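Local coordinates for protein periplasmic beta-glucosidase (Pseudomonas aeruginosa, PDB 6R5T) that probably hydrolyses terminal, non-reducing beta-D-glucosyl residues, releasing beta-D-glucose, as a periplasmic family 3 glycoside hydrolase, at residues Arg69-Ala77 with Leu318-Phe327; Gly362-Leu373 with Glu528-Trp539. The protein carries 1 engineered substitution. One frame throughout, in Å; residues are numbered along the deposited sequence.

Interaction 1. Residues Arg69-Ala77 with Leu318-Phe327; sequences RLKIPLFHA and LAAKYDLGLF
P73 and K321 join in a buried, mainly apolar contact with one charged group at its heart, where the loop leading into strand 75-78 passes over the C-terminal end of helix 307-323. The ammonium of K321 donates to the carbonyl of P73, K321 NZ to P73 O 2.7 Å, approaching 18° out of the carbonyl plane. Its chain is extended beyond CG, which carries the charge clear of the helix. The K321 side chain crosses that of F75 at about a right angle, K321 CE lying 3.9 Å from F75 CD2. Q22 OE1 and the carbonyl of G47 also accept from NZ, giving the buried charge three oxygen partners. The parallel strands and surrounding helices are those of the TIM-barrel-like N-terminal domain of family 3 glycosidases, and strand 75-78 lies in its sheet beside strand 48-50. The helix ends in a Schellman motif with G325 at positive phi, after which the chain presents L326 and F327 to the loop. The proline ring packs on both: P73 CG is 3.7 Å from L326 CB and P73 CD 3.8 Å from F327 CE1. I72 and F327 run side by side, while L326 CD1 reaches F75 CB at 3.8 Å.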
# COMPACT_ATOMS: atom_id res chain seq x y z
N ARG A 69 -22.94 36.74 30.18
CA ARG A 69 -23.91 36.53 31.29
C ARG A 69 -23.35 35.56 32.32
O ARG A 69 -23.35 35.89 33.52
CB ARG A 69 -25.23 36.08 30.72
CG ARG A 69 -26.33 35.99 31.77
CD ARG A 69 -27.59 35.42 31.17
NE ARG A 69 -27.56 33.95 31.08
CZ ARG A 69 -28.01 33.11 32.00
NH1 ARG A 69 -28.41 33.55 33.19
NH2 ARG A 69 -27.98 31.81 31.76
N LEU A 70 -22.88 34.38 31.89
CA LEU A 70 -22.40 33.35 32.85
C LEU A 70 -20.89 33.37 33.13
O LEU A 70 -20.49 32.72 34.10
CB LEU A 70 -22.83 31.97 32.35
CG LEU A 70 -24.34 31.71 32.37
CD1 LEU A 70 -24.68 30.37 31.75
CD2 LEU A 70 -24.86 31.78 33.79
N LYS A 71 -20.11 34.10 32.35
CA LYS A 71 -18.66 34.30 32.58
C LYS A 71 -17.96 32.93 32.58
O LYS A 71 -17.07 32.73 33.40
CB LYS A 71 -18.44 35.08 33.88
CG LYS A 71 -19.21 36.41 33.84
CD LYS A 71 -19.29 37.19 35.11
CE LYS A 71 -20.12 38.45 34.94
NZ LYS A 71 -21.54 38.12 34.74
N ILE A 72 -18.35 32.03 31.69
CA ILE A 72 -17.68 30.70 31.61
C ILE A 72 -16.32 30.94 30.96
O ILE A 72 -16.26 31.46 29.85
CB ILE A 72 -18.54 29.69 30.83
CG1 ILE A 72 -19.87 29.41 31.53
CG2 ILE A 72 -17.75 28.41 30.61
CD1 ILE A 72 -20.82 28.61 30.73
N PRO A 73 -15.21 30.55 31.62
CA PRO A 73 -13.88 30.81 31.09
C PRO A 73 -13.59 30.00 29.82
O PRO A 73 -14.18 28.93 29.62
CB PRO A 73 -12.93 30.35 32.16
CG PRO A 73 -13.69 29.30 32.87
CD PRO A 73 -15.13 29.81 32.88
N LEU A 74 -12.75 30.58 28.99
CA LEU A 74 -12.22 29.86 27.80
C LEU A 74 -11.15 28.90 28.29
O LEU A 74 -10.53 29.14 29.33
CB LEU A 74 -11.57 30.89 26.87
CG LEU A 74 -12.54 31.92 26.32
CD1 LEU A 74 -11.76 33.10 25.79
CD2 LEU A 74 -13.42 31.32 25.24
N PHE A 75 -10.90 27.88 27.47
CA PHE A 75 -9.55 27.28 27.46
C PHE A 75 -8.84 27.66 26.15
O PHE A 75 -9.47 27.98 25.13
CB PHE A 75 -9.57 25.78 27.76
CG PHE A 75 -10.06 24.88 26.66
CD1 PHE A 75 -9.28 24.59 25.56
CD2 PHE A 75 -11.28 24.24 26.78
CE1 PHE A 75 -9.74 23.69 24.59
CE2 PHE A 75 -11.74 23.37 25.81
CZ PHE A 75 -10.97 23.09 24.71
N HIS A 76 -7.52 27.60 26.21
CA HIS A 76 -6.62 27.98 25.09
C HIS A 76 -5.73 26.80 24.73
O HIS A 76 -5.07 26.26 25.64
CB HIS A 76 -5.77 29.22 25.45
CG HIS A 76 -6.55 30.48 25.42
ND1 HIS A 76 -7.37 30.83 26.49
CD2 HIS A 76 -6.69 31.44 24.47
CE1 HIS A 76 -7.98 31.96 26.14
NE2 HIS A 76 -7.57 32.37 24.95
N ALA A 77 -5.74 26.45 23.46
CA ALA A 77 -4.97 25.29 22.97
C ALA A 77 -3.95 25.71 21.93
O ALA A 77 -4.09 26.75 21.26
CB ALA A 77 -5.94 24.24 22.46
N LEU A 318 -17.44 21.55 29.64
CA LEU A 318 -17.43 22.13 30.99
C LEU A 318 -16.57 21.27 31.90
O LEU A 318 -15.82 21.82 32.72
CB LEU A 318 -18.88 22.23 31.50
CG LEU A 318 -19.78 23.19 30.74
CD1 LEU A 318 -21.16 23.17 31.39
CD2 LEU A 318 -19.23 24.60 30.67
N ALA A 319 -16.62 19.97 31.73
CA ALA A 319 -15.84 19.06 32.59
C ALA A 319 -14.34 19.25 32.30
O ALA A 319 -13.56 19.19 33.23
CB ALA A 319 -16.25 17.65 32.38
N ALA A 320 -13.94 19.49 31.06
CA ALA A 320 -12.52 19.77 30.76
C ALA A 320 -12.08 21.05 31.45
O ALA A 320 -10.99 21.11 32.04
CB ALA A 320 -12.31 19.84 29.28
N LYS A 321 -12.90 22.09 31.38
CA LYS A 321 -12.54 23.37 32.02
C LYS A 321 -12.46 23.19 33.54
O LYS A 321 -11.58 23.82 34.15
CB LYS A 321 -13.60 24.38 31.63
CG LYS A 321 -13.55 24.73 30.16
CD LYS A 321 -14.60 25.73 29.71
CE LYS A 321 -14.41 26.12 28.27
NZ LYS A 321 -15.30 27.21 27.83
N TYR A 322 -13.34 22.38 34.10
CA TYR A 322 -13.38 22.11 35.56
C TYR A 322 -12.03 21.47 35.96
O TYR A 322 -11.32 21.96 36.84
CB TYR A 322 -14.61 21.26 35.88
CG TYR A 322 -14.79 20.95 37.35
CD1 TYR A 322 -14.04 19.97 37.96
CD2 TYR A 322 -15.70 21.66 38.10
CE1 TYR A 322 -14.23 19.64 39.30
CE2 TYR A 322 -15.86 21.39 39.45
CZ TYR A 322 -15.14 20.38 40.04
OH TYR A 322 -15.35 20.09 41.36
N ASP A 323 -11.63 20.42 35.22
CA ASP A 323 -10.40 19.67 35.54
C ASP A 323 -9.17 20.58 35.38
O ASP A 323 -8.20 20.38 36.15
CB ASP A 323 -10.27 18.41 34.70
CG ASP A 323 -11.27 17.34 35.06
OD1 ASP A 323 -11.96 17.47 36.15
OD2 ASP A 323 -11.42 16.39 34.23
N LEU A 324 -9.20 21.52 34.44
CA LEU A 324 -8.09 22.46 34.19
C LEU A 324 -7.99 23.55 35.27
O LEU A 324 -7.04 24.33 35.26
CB LEU A 324 -8.26 23.05 32.81
CG LEU A 324 -7.78 22.10 31.71
CD1 LEU A 324 -8.27 22.54 30.37
CD2 LEU A 324 -6.27 22.05 31.73
N GLY A 325 -8.97 23.61 36.16
CA GLY A 325 -8.98 24.56 37.29
C GLY A 325 -9.58 25.89 36.91
O GLY A 325 -9.42 26.85 37.68
N LEU A 326 -10.16 26.02 35.73
CA LEU A 326 -10.53 27.33 35.17
C LEU A 326 -11.78 27.89 35.86
O LEU A 326 -11.94 29.09 35.81
CB LEU A 326 -10.66 27.24 33.65
CG LEU A 326 -9.33 26.94 32.94
CD1 LEU A 326 -9.61 26.54 31.49
CD2 LEU A 326 -8.37 28.13 32.97
N PHE A 327 -12.61 27.06 36.44
CA PHE A 327 -13.77 27.60 37.22
C PHE A 327 -13.27 28.11 38.58
O PHE A 327 -13.87 29.04 39.11
CB PHE A 327 -14.87 26.58 37.40
CG PHE A 327 -15.66 26.34 36.16
CD1 PHE A 327 -16.49 27.33 35.67
CD2 PHE A 327 -15.52 25.17 35.44
CE1 PHE A 327 -17.22 27.15 34.51
CE2 PHE A 327 -16.28 24.96 34.31
CZ PHE A 327 -17.10 25.96 33.81

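Interaction 2. Residues Gly362-Leu373 with Glu528-Trp539; sequences GLVLLKNRDGLL and EQENADAILETW
Strands 364-368 and 534-537 run antiparallel, their axes 175° apart and 4.4 Å at closest approach, with V364 and E537 exchanging both backbone hydrogen bonds and a classic beta bulge following where L366 and K367 both face I535. At the bulge L366 N donates to I535 O at 2.9 Å, while the bond from K367 N to the same oxygen is weak. I535 CG2 then packs against L366 CB at 4.0 Å. K367 is the polar centre of the contact: with CG anti to the backbone N (chi1 -177°) and every later torsion extended, the chain runs to the end of helix 526-531. There K367 NZ donates to two carbonyls, Q529 O at 2.7 Å, from well above its plane, and A532 O, also at 2.7 Å, almost in line with the C=O bond. These acceptors from the C-terminal end of a helix would probably favour the protonated amine. A water bridges L366 O and Q529 NE2; Q529 OE1 is bonded to Y608. At the other end W539 NE1 donates to G362 O at 2.9 Å, the oxygen lying in the indole plane. V364 CG2 approaches the same ring obliquely. N368 OD1 accepts from L373 N and N368 ND2 donates to L373 O, closing the turn; beside it L373 CD1 meets A534 CB at 3.8 Å. Strand 364-368 lies at one end of the C-terminal domain's mixed sheet, where L365 also makes a backbone hydrogen bond with L614; strand 513-518 flanks 534-537 on its other side, and helix 545-553 packs against L536, L363 and L373.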
# COMPACT_ATOMS: atom_id res chain seq x y z
N GLY A 362 18.67 10.93 20.73
CA GLY A 362 17.90 10.52 19.54
C GLY A 362 18.80 10.28 18.33
O GLY A 362 18.32 9.72 17.31
N LEU A 363 20.05 10.73 18.38
CA LEU A 363 20.91 10.66 17.18
C LEU A 363 21.32 9.22 16.92
O LEU A 363 21.65 8.49 17.90
CB LEU A 363 22.15 11.54 17.38
CG LEU A 363 21.84 12.99 17.73
CD1 LEU A 363 23.14 13.74 17.91
CD2 LEU A 363 20.96 13.68 16.72
N VAL A 364 21.24 8.78 15.66
CA VAL A 364 21.46 7.36 15.33
C VAL A 364 22.68 7.25 14.45
O VAL A 364 22.71 7.81 13.31
CB VAL A 364 20.22 6.69 14.66
CG1 VAL A 364 20.50 5.23 14.41
CG2 VAL A 364 18.96 6.84 15.50
N LEU A 365 23.68 6.52 14.92
CA LEU A 365 24.85 6.25 14.06
C LEU A 365 24.51 5.11 13.13
O LEU A 365 24.25 3.97 13.59
CB LEU A 365 26.05 5.93 14.97
CG LEU A 365 27.36 5.70 14.22
CD1 LEU A 365 27.79 6.95 13.46
CD2 LEU A 365 28.44 5.29 15.21
N LEU A 366 24.48 5.36 11.84
CA LEU A 366 24.10 4.34 10.85
C LEU A 366 25.33 3.66 10.23
O LEU A 366 25.18 2.55 9.74
CB LEU A 366 23.24 4.98 9.77
CG LEU A 366 21.84 5.42 10.23
CD1 LEU A 366 21.11 6.09 9.11
CD2 LEU A 366 21.06 4.23 10.72
N LYS A 367 26.47 4.34 10.19
CA LYS A 367 27.69 3.79 9.55
C LYS A 367 28.89 4.53 10.13
O LYS A 367 28.80 5.71 10.38
CB LYS A 367 27.69 3.97 8.04
CG LYS A 367 28.89 3.35 7.33
CD LYS A 367 28.90 3.51 5.83
CE LYS A 367 30.13 2.81 5.25
NZ LYS A 367 30.24 2.98 3.78
N ASN A 368 29.99 3.81 10.35
CA ASN A 368 31.21 4.44 10.87
C ASN A 368 32.39 3.56 10.45
O ASN A 368 32.79 2.72 11.24
CB ASN A 368 31.20 4.59 12.37
CG ASN A 368 32.33 5.47 12.89
OD1 ASN A 368 32.90 6.27 12.15
ND2 ASN A 368 32.65 5.30 14.15
N ARG A 369 32.94 3.81 9.27
CA ARG A 369 34.03 2.98 8.68
C ARG A 369 35.33 3.30 9.42
O ARG A 369 35.74 4.49 9.46
CB ARG A 369 34.12 3.25 7.17
CG ARG A 369 35.17 2.42 6.42
CD ARG A 369 35.44 2.89 4.99
NE ARG A 369 36.55 3.85 4.99
CZ ARG A 369 37.04 4.54 3.96
NH1 ARG A 369 36.53 4.43 2.74
NH2 ARG A 369 38.06 5.36 4.17
N ASP A 370 35.98 2.26 9.93
CA ASP A 370 37.38 2.28 10.43
C ASP A 370 37.51 3.36 11.51
O ASP A 370 38.54 4.00 11.60
CB ASP A 370 38.32 2.44 9.24
CG ASP A 370 38.35 1.22 8.29
OD1 ASP A 370 38.03 0.07 8.72
OD2 ASP A 370 38.69 1.40 7.11
N GLY A 371 36.48 3.57 12.32
CA GLY A 371 36.59 4.49 13.47
C GLY A 371 36.83 5.93 13.06
O GLY A 371 37.45 6.66 13.84
N LEU A 372 36.32 6.39 11.92
CA LEU A 372 36.43 7.82 11.54
C LEU A 372 35.82 8.71 12.62
O LEU A 372 36.47 9.71 13.04
CB LEU A 372 35.75 8.05 10.20
CG LEU A 372 35.75 9.49 9.70
CD1 LEU A 372 37.17 10.06 9.64
CD2 LEU A 372 35.03 9.56 8.38
N LEU A 373 34.62 8.37 13.10
CA LEU A 373 34.03 9.07 14.24
C LEU A 373 34.43 8.32 15.49
O LEU A 373 34.50 7.09 15.51
CB LEU A 373 32.50 9.15 14.11
CG LEU A 373 31.99 9.92 12.90
CD1 LEU A 373 30.47 9.92 12.92
CD2 LEU A 373 32.54 11.34 12.87
N GLU A 528 24.59 5.97 -0.18
CA GLU A 528 25.26 6.55 1.00
C GLU A 528 25.89 5.45 1.87
O GLU A 528 27.04 5.57 2.32
CB GLU A 528 24.27 7.41 1.79
CG GLU A 528 23.78 8.62 1.02
CD GLU A 528 22.71 8.38 -0.05
OE1 GLU A 528 22.19 7.24 -0.22
OE2 GLU A 528 22.40 9.34 -0.81
N GLN A 529 25.14 4.37 2.11
CA GLN A 529 25.67 3.27 2.95
C GLN A 529 26.91 2.64 2.26
O GLN A 529 27.80 2.13 2.96
CB GLN A 529 24.55 2.27 3.22
CG GLN A 529 25.01 1.02 3.99
CD GLN A 529 25.59 1.29 5.36
OE1 GLN A 529 25.28 2.28 6.01
NE2 GLN A 529 26.47 0.40 5.79
N GLU A 530 26.96 2.63 0.93
CA GLU A 530 28.11 2.04 0.21
C GLU A 530 29.30 3.03 0.22
O GLU A 530 30.47 2.57 0.33
CB GLU A 530 27.67 1.70 -1.20
CG GLU A 530 28.71 0.95 -2.00
CD GLU A 530 29.27 -0.30 -1.34
OE1 GLU A 530 30.48 -0.53 -1.52
OE2 GLU A 530 28.51 -1.05 -0.66
N ASN A 531 29.05 4.33 0.13
CA ASN A 531 30.13 5.28 -0.23
C ASN A 531 30.52 6.21 0.91
O ASN A 531 31.67 6.72 0.93
CB ASN A 531 29.69 6.10 -1.44
CG ASN A 531 29.70 5.25 -2.68
OD1 ASN A 531 30.78 5.06 -3.24
ND2 ASN A 531 28.57 4.71 -3.11
N ALA A 532 29.59 6.64 1.77
CA ALA A 532 29.98 7.58 2.84
C ALA A 532 30.93 6.87 3.79
O ALA A 532 30.82 5.65 3.96
CB ALA A 532 28.80 8.11 3.61
N ASP A 533 31.79 7.60 4.46
CA ASP A 533 32.66 6.94 5.46
C ASP A 533 31.94 6.86 6.80
O ASP A 533 32.20 5.96 7.55
CB ASP A 533 33.99 7.66 5.57
CG ASP A 533 34.72 7.58 4.24
OD1 ASP A 533 34.93 6.44 3.74
OD2 ASP A 533 34.94 8.63 3.61
N ALA A 534 31.05 7.82 7.13
CA ALA A 534 30.24 7.70 8.34
C ALA A 534 28.90 8.37 8.07
O ALA A 534 28.85 9.28 7.21
CB ALA A 534 30.88 8.29 9.56
N ILE A 535 27.86 7.91 8.74
CA ILE A 535 26.49 8.48 8.54
C ILE A 535 25.83 8.61 9.90
O ILE A 535 25.76 7.62 10.61
CB ILE A 535 25.62 7.56 7.66
CG1 ILE A 535 26.22 7.29 6.29
CG2 ILE A 535 24.21 8.14 7.52
CD1 ILE A 535 25.49 6.27 5.49
N LEU A 536 25.41 9.82 10.23
CA LEU A 536 24.73 10.11 11.50
C LEU A 536 23.33 10.63 11.15
O LEU A 536 23.20 11.65 10.49
CB LEU A 536 25.50 11.14 12.32
CG LEU A 536 24.93 11.47 13.69
CD1 LEU A 536 25.00 10.22 14.60
CD2 LEU A 536 25.64 12.69 14.30
N GLU A 537 22.32 9.90 11.58
CA GLU A 537 20.91 10.31 11.43
C GLU A 537 20.56 11.29 12.55
O GLU A 537 20.65 10.88 13.73
CB GLU A 537 20.05 9.05 11.46
CG GLU A 537 18.56 9.34 11.57
CD GLU A 537 18.04 10.01 10.34
OE1 GLU A 537 17.60 9.28 9.42
OE2 GLU A 537 18.10 11.27 10.26
N THR A 538 20.18 12.53 12.22
CA THR A 538 19.89 13.54 13.25
C THR A 538 18.43 13.99 13.18
O THR A 538 18.04 14.90 13.95
CB THR A 538 20.82 14.75 13.14
OG1 THR A 538 20.43 15.63 12.08
CG2 THR A 538 22.25 14.30 12.97
N TRP A 539 17.62 13.41 12.30
CA TRP A 539 16.18 13.75 12.23
C TRP A 539 16.05 15.26 12.02
O TRP A 539 16.78 15.79 11.19
CB TRP A 539 15.48 13.27 13.49
CG TRP A 539 15.80 11.87 13.90
CD1 TRP A 539 16.55 11.50 14.96
CD2 TRP A 539 15.36 10.68 13.25
NE1 TRP A 539 16.60 10.15 15.04
CE2 TRP A 539 15.86 9.61 14.02
CE3 TRP A 539 14.61 10.40 12.09
CZ2 TRP A 539 15.64 8.29 13.66
CZ3 TRP A 539 14.41 9.07 11.75
CH2 TRP A 539 14.91 8.04 12.53
O HOH W 1 26.79 0.52 8.66

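Overall arrangement
The two contacts share no element and belong to different domains: interaction 1 to the N-terminal, TIM-barrel-like domain and interaction 2 to the C-terminal domain's mixed sheet, with centres 50 Å apart on opposite sides of the chain's centre. Both are largely buried, though interaction 2 reaches the surface at its turn around R369 and D370. They illustrate how the chemistry of a contact follows the elements it joins. A loop crossing a helix end relies on apolar packing and a single cross-segment hydrogen bond, whereas paired strands are held chiefly by a backbone ladder. Each nevertheless uses an extended lysine, K321 or K367, whose ammonium reaches backbone carbonyls: the first leaves its helix for a loop, the second leaves a strand for a helix end.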